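Local structure of aquaporin AqpM (Methanothermobacter marburgensis str. Marburg, 2F2B) at residues L4-F12 with E99-Q107. The protein forms a membrane channel that lets water cross in either direction under osmotic drive and also passes some glycerol. Residues are numbered along the deposited sequence; the frame is centred on the assembly and turned at random.
Sequences LTKRCIAEF and EVVPYIIAQ
Glu11 reaches from helix 4-33 onto the ring of Tyr103. Its CB starts beside the methyl of Ala106. CG, set anti to the carbonyl carbon, lies over one face of the phenol ring, 3.8 Å from the Tyr103 centroid to Glu11 CG, in a CH-pi contact shifted toward the rim. The bend at chi2 (-65°) then lays the carboxylate nearly flat on the same ring, the two planes only 8° apart. At the tip, Glu11 OE1 accepts a 3.0 Å bond from Gln107 NE2, on the anti side but tilted well out of the carboxylate plane, and another from the backbone N of Ile81, while OE2 pairs with Ser77 OG and His80 N. Four hydrogen bonds on its two oxygens should hold this buried carboxylate against rotation, and they tie two membrane helices of the aquaporin fold to the loop leading into the first NPA motif. Tyr103 is a knob among Leu4, Arg7, Cys8 and Glu11. Its OH receives a hydrogen bond from Arg7 NH1 (3.0 Å) and is also bonded to the carbonyl of Ser77. Toward the cytoplasmic end, Arg7 meets Glu99 in an end-on salt bridge, one nitrogen to each oxygen: Arg7 NH2 to Glu99 OE2 is short and straight (2.7 Å, 175°), NH1 pairs with OE1, and both oxygens are met out of the carboxylate plane. Leu4 CD1 lies at the edge of the Tyr103 ring, 4.0 Å from CE2. Farther along the helices the backbones draw close, with Ala106 CB 3.4 Å from Cys8 O and Phe12 CA making a CA-H...O contact to Ala106 O.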
ATOM      1  N   LEU A   4      -8.583 -12.880  32.144  1.00 20.10           N
ATOM      2  CA  LEU A   4      -7.155 -12.686  31.919  1.00 19.41           C
ATOM      3  C   LEU A   4      -6.565 -13.888  31.190  1.00 19.40           C
ATOM      4  O   LEU A   4      -5.652 -13.744  30.377  1.00 17.80           O
ATOM      5  CB  LEU A   4      -6.430 -12.476  33.254  1.00 19.84           C
ATOM      6  CG  LEU A   4      -4.922 -12.204  33.212  1.00 20.90           C
ATOM      7  CD1 LEU A   4      -4.626 -10.987  32.341  1.00 18.72           C
ATOM      8  CD2 LEU A   4      -4.410 -11.972  34.633  1.00 20.81           C
ATOM      9  N   THR A   5      -7.086 -15.077  31.482  1.00 18.74           N
ATOM     10  CA  THR A   5      -6.602 -16.286  30.827  1.00 19.98           C
ATOM     11  C   THR A   5      -6.816 -16.189  29.316  1.00 18.24           C
ATOM     12  O   THR A   5      -5.898 -16.430  28.534  1.00 18.91           O
ATOM     13  CB  THR A   5      -7.329 -17.543  31.355  1.00 21.28           C
ATOM     14  OG1 THR A   5      -6.956 -17.766  32.721  1.00 24.10           O
ATOM     15  CG2 THR A   5      -6.956 -18.768  30.530  1.00 22.42           C
ATOM     16  N   LYS A   6      -8.029 -15.830  28.913  1.00 17.87           N
ATOM     17  CA  LYS A   6      -8.340 -15.704  27.494  1.00 18.16           C
ATOM     18  C   LYS A   6      -7.608 -14.525  26.860  1.00 18.31           C
ATOM     19  O   LYS A   6      -7.215 -14.585  25.691  1.00 16.83           O
ATOM     20  CB  LYS A   6      -9.850 -15.565  27.302  1.00 19.83           C
ATOM     21  CG  LYS A   6     -10.593 -16.873  27.552  1.00 20.90           C
ATOM     22  CD  LYS A   6     -12.095 -16.706  27.429  1.00 23.82           C
ATOM     23  CE  LYS A   6     -12.796 -18.054  27.551  1.00 25.50           C
ATOM     24  NZ  LYS A   6     -14.276 -17.912  27.496  1.00 28.08           N
ATOM     25  N   ARG A   7      -7.422 -13.454  27.624  1.00 15.89           N
ATOM     26  CA  ARG A   7      -6.719 -12.288  27.107  1.00 16.11           C
ATOM     27  C   ARG A   7      -5.242 -12.602  26.890  1.00 15.94           C
ATOM     28  O   ARG A   7      -4.632 -12.109  25.941  1.00 15.09           O
ATOM     29  CB  ARG A   7      -6.905 -11.094  28.047  1.00 15.60           C
ATOM     30  CG  ARG A   7      -8.292 -10.473  27.915  1.00 17.02           C
ATOM     31  CD  ARG A   7      -8.428  -9.174  28.679  1.00 18.08           C
ATOM     32  NE  ARG A   7      -8.529  -9.381  30.121  1.00 19.52           N
ATOM     33  CZ  ARG A   7      -7.688  -8.865  31.008  1.00 21.35           C
ATOM     34  NH1 ARG A   7      -6.674  -8.112  30.600  1.00 19.88           N
ATOM     35  NH2 ARG A   7      -7.869  -9.084  32.306  1.00 19.93           N
ATOM     36  N   CYS A   8      -4.666 -13.431  27.757  1.00 15.44           N
ATOM     37  CA  CYS A   8      -3.267 -13.813  27.600  1.00 15.50           C
ATOM     38  C   CYS A   8      -3.131 -14.743  26.396  1.00 15.09           C
ATOM     39  O   CYS A   8      -2.137 -14.689  25.669  1.00 13.62           O
ATOM     40  CB  CYS A   8      -2.743 -14.495  28.866  1.00 17.00           C
ATOM     41  SG  CYS A   8      -2.328 -13.332  30.190  1.00 20.47           S
ATOM     42  N   ILE A   9      -4.125 -15.599  26.183  1.00 13.85           N
ATOM     43  CA  ILE A   9      -4.093 -16.493  25.031  1.00 14.58           C
ATOM     44  C   ILE A   9      -4.138 -15.623  23.769  1.00 14.73           C
ATOM     45  O   ILE A   9      -3.434 -15.887  22.793  1.00 13.56           O
ATOM     46  CB  ILE A   9      -5.291 -17.471  25.034  1.00 16.25           C
ATOM     47  CG1 ILE A   9      -5.144 -18.467  26.187  1.00 17.78           C
ATOM     48  CG2 ILE A   9      -5.367 -18.214  23.702  1.00 17.36           C
ATOM     49  CD1 ILE A   9      -6.360 -19.368  26.377  1.00 17.46           C
ATOM     50  N   ALA A  10      -4.955 -14.572  23.805  1.00 13.16           N
ATOM     51  CA  ALA A  10      -5.069 -13.661  22.669  1.00 13.23           C
ATOM     52  C   ALA A  10      -3.737 -12.951  22.414  1.00 12.90           C
ATOM     53  O   ALA A  10      -3.325 -12.802  21.268  1.00 13.03           O
ATOM     54  CB  ALA A  10      -6.169 -12.635  22.922  1.00 12.59           C
ATOM     55  N   GLU A  11      -3.069 -12.509  23.476  1.00 11.90           N
ATOM     56  CA  GLU A  11      -1.779 -11.835  23.319  1.00 12.37           C
ATOM     57  C   GLU A  11      -0.745 -12.802  22.731  1.00 13.08           C
ATOM     58  O   GLU A  11       0.110 -12.405  21.939  1.00 13.54           O
ATOM     59  CB  GLU A  11      -1.289 -11.289  24.669  1.00 12.68           C
ATOM     60  CG  GLU A  11      -2.056 -10.065  25.163  1.00 12.38           C
ATOM     61  CD  GLU A  11      -1.863  -8.847  24.267  1.00 14.01           C
ATOM     62  OE1 GLU A  11      -0.699  -8.502  23.980  1.00 12.49           O
ATOM     63  OE2 GLU A  11      -2.870  -8.229  23.860  1.00 16.55           O
ATOM     64  N   PHE A  12      -0.829 -14.070  23.121  1.00 12.78           N
ATOM     65  CA  PHE A  12       0.081 -15.096  22.614  1.00 12.74           C
ATOM     66  C   PHE A  12      -0.146 -15.258  21.110  1.00 12.50           C
ATOM     67  O   PHE A  12       0.802 -15.240  20.321  1.00 12.43           O
ATOM     68  CB  PHE A  12      -0.180 -16.428  23.336  1.00 13.54           C
ATOM     69  CG  PHE A  12       0.609 -17.594  22.793  1.00 13.47           C
ATOM     70  CD1 PHE A  12       0.175 -18.284  21.664  1.00 15.46           C
ATOM     71  CD2 PHE A  12       1.778 -18.014  23.426  1.00 14.71           C
ATOM     72  CE1 PHE A  12       0.892 -19.381  21.171  1.00 15.76           C
ATOM     73  CE2 PHE A  12       2.502 -19.107  22.945  1.00 13.54           C
ATOM     74  CZ  PHE A  12       2.057 -19.791  21.816  1.00 15.60           C
ATOM     75  N   GLU A  99      -1.306  -6.780  35.608  1.00 20.75           N
ATOM     76  CA  GLU A  99      -1.423  -7.589  34.397  1.00 20.28           C
ATOM     77  C   GLU A  99      -0.255  -7.401  33.429  1.00 19.74           C
ATOM     78  O   GLU A  99      -0.208  -8.039  32.379  1.00 18.92           O
ATOM     79  CB  GLU A  99      -2.733  -7.271  33.669  1.00 21.57           C
ATOM     80  CG  GLU A  99      -3.968  -7.354  34.551  1.00 25.29           C
ATOM     81  CD  GLU A  99      -5.261  -7.268  33.764  1.00 26.71           C
ATOM     82  OE1 GLU A  99      -5.303  -6.526  32.760  1.00 27.15           O
ATOM     83  OE2 GLU A  99      -6.241  -7.934  34.159  1.00 29.43           O
ATOM     84  N   VAL A 100       0.686  -6.532  33.783  1.00 18.58           N
ATOM     85  CA  VAL A 100       1.841  -6.279  32.927  1.00 17.60           C
ATOM     86  C   VAL A 100       2.692  -7.530  32.700  1.00 17.92           C
ATOM     87  O   VAL A 100       2.969  -7.899  31.557  1.00 17.36           O
ATOM     88  CB  VAL A 100       2.730  -5.154  33.509  1.00 16.20           C
ATOM     89  CG1 VAL A 100       4.068  -5.101  32.771  1.00 17.50           C
ATOM     90  CG2 VAL A 100       2.012  -3.821  33.388  1.00 16.75           C
ATOM     91  N   VAL A 101       3.108  -8.188  33.779  1.00 17.63           N
ATOM     92  CA  VAL A 101       3.929  -9.385  33.633  1.00 17.88           C
ATOM     93  C   VAL A 101       3.197 -10.506  32.889  1.00 17.34           C
ATOM     94  O   VAL A 101       3.779 -11.163  32.026  1.00 17.52           O
ATOM     95  CB  VAL A 101       4.432  -9.894  35.004  1.00 18.10           C
ATOM     96  CG1 VAL A 101       5.181 -11.207  34.834  1.00 18.46           C
ATOM     97  CG2 VAL A 101       5.352  -8.848  35.627  1.00 19.49           C
ATOM     98  N   PRO A 102       1.917 -10.750  33.218  1.00 17.75           N
ATOM     99  CA  PRO A 102       1.175 -11.807  32.523  1.00 17.79           C
ATOM    100  C   PRO A 102       1.151 -11.564  31.008  1.00 17.11           C
ATOM    101  O   PRO A 102       1.381 -12.482  30.221  1.00 15.45           O
ATOM    102  CB  PRO A 102      -0.213 -11.715  33.144  1.00 19.07           C
ATOM    103  CG  PRO A 102       0.098 -11.337  34.560  1.00 19.99           C
ATOM    104  CD  PRO A 102       1.165 -10.271  34.393  1.00 19.00           C
ATOM    105  N   TYR A 103       0.877 -10.326  30.608  1.00 15.42           N
ATOM    106  CA  TYR A 103       0.844  -9.993  29.183  1.00 14.63           C
ATOM    107  C   TYR A 103       2.209 -10.164  28.525  1.00 14.14           C
ATOM    108  O   TYR A 103       2.312 -10.742  27.443  1.00 13.26           O
ATOM    109  CB  TYR A 103       0.369  -8.552  28.965  1.00 14.31           C
ATOM    110  CG  TYR A 103      -1.110  -8.409  28.681  1.00 15.11           C
ATOM    111  CD1 TYR A 103      -1.567  -7.462  27.765  1.00 14.59           C
ATOM    112  CD2 TYR A 103      -2.054  -9.196  29.343  1.00 14.92           C
ATOM    113  CE1 TYR A 103      -2.926  -7.297  27.515  1.00 14.76           C
ATOM    114  CE2 TYR A 103      -3.416  -9.040  29.101  1.00 14.95           C
ATOM    115  CZ  TYR A 103      -3.845  -8.088  28.187  1.00 14.66           C
ATOM    116  OH  TYR A 103      -5.187  -7.913  27.951  1.00 15.74           O
ATOM    117  N   ILE A 104       3.260  -9.666  29.174  1.00 13.55           N
ATOM    118  CA  ILE A 104       4.600  -9.773  28.604  1.00 14.33           C
ATOM    119  C   ILE A 104       5.037 -11.224  28.432  1.00 15.51           C
ATOM    120  O   ILE A 104       5.640 -11.580  27.419  1.00 13.89           O
ATOM    121  CB  ILE A 104       5.637  -8.996  29.459  1.00 14.44           C
ATOM    122  CG1 ILE A 104       5.324  -7.496  29.397  1.00 14.84           C
ATOM    123  CG2 ILE A 104       7.054  -9.265  28.952  1.00 13.39           C
ATOM    124  CD1 ILE A 104       6.318  -6.614  30.140  1.00 16.51           C
ATOM    125  N   ILE A 105       4.734 -12.071  29.412  1.00 15.27           N
ATOM    126  CA  ILE A 105       5.108 -13.476  29.299  1.00 15.45           C
ATOM    127  C   ILE A 105       4.392 -14.105  28.105  1.00 13.85           C
ATOM    128  O   ILE A 105       4.997 -14.840  27.325  1.00 14.67           O
ATOM    129  CB  ILE A 105       4.762 -14.262  30.586  1.00 17.18           C
ATOM    130  CG1 ILE A 105       5.690 -13.814  31.719  1.00 20.18           C
ATOM    131  CG2 ILE A 105       4.900 -15.764  30.343  1.00 18.54           C
ATOM    132  CD1 ILE A 105       5.415 -14.492  33.052  1.00 22.30           C
ATOM    133  N   ALA A 106       3.105 -13.801  27.957  1.00 13.72           N
ATOM    134  CA  ALA A 106       2.323 -14.338  26.849  1.00 13.04           C
ATOM    135  C   ALA A 106       2.907 -13.878  25.515  1.00 12.54           C
ATOM    136  O   ALA A 106       2.958 -14.647  24.556  1.00 12.72           O
ATOM    137  CB  ALA A 106       0.864 -13.886  26.962  1.00 12.88           C
ATOM    138  N   GLN A 107       3.343 -12.622  25.466  1.00 12.18           N
ATOM    139  CA  GLN A 107       3.922 -12.049  24.251  1.00 12.44           C
ATOM    140  C   GLN A 107       5.258 -12.709  23.912  1.00 12.88           C
ATOM    141  O   GLN A 107       5.508 -13.060  22.756  1.00 11.61           O
ATOM    142  CB  GLN A 107       4.099 -10.532  24.426  1.00 11.85           C
ATOM    143  CG  GLN A 107       2.777  -9.772  24.609  1.00 11.88           C
ATOM    144  CD  GLN A 107       2.963  -8.406  25.255  1.00 11.38           C
ATOM    145  OE1 GLN A 107       4.071  -8.039  25.645  1.00 13.09           O
ATOM    146  NE2 GLN A 107       1.876  -7.654  25.377  1.00 11.59           N
TER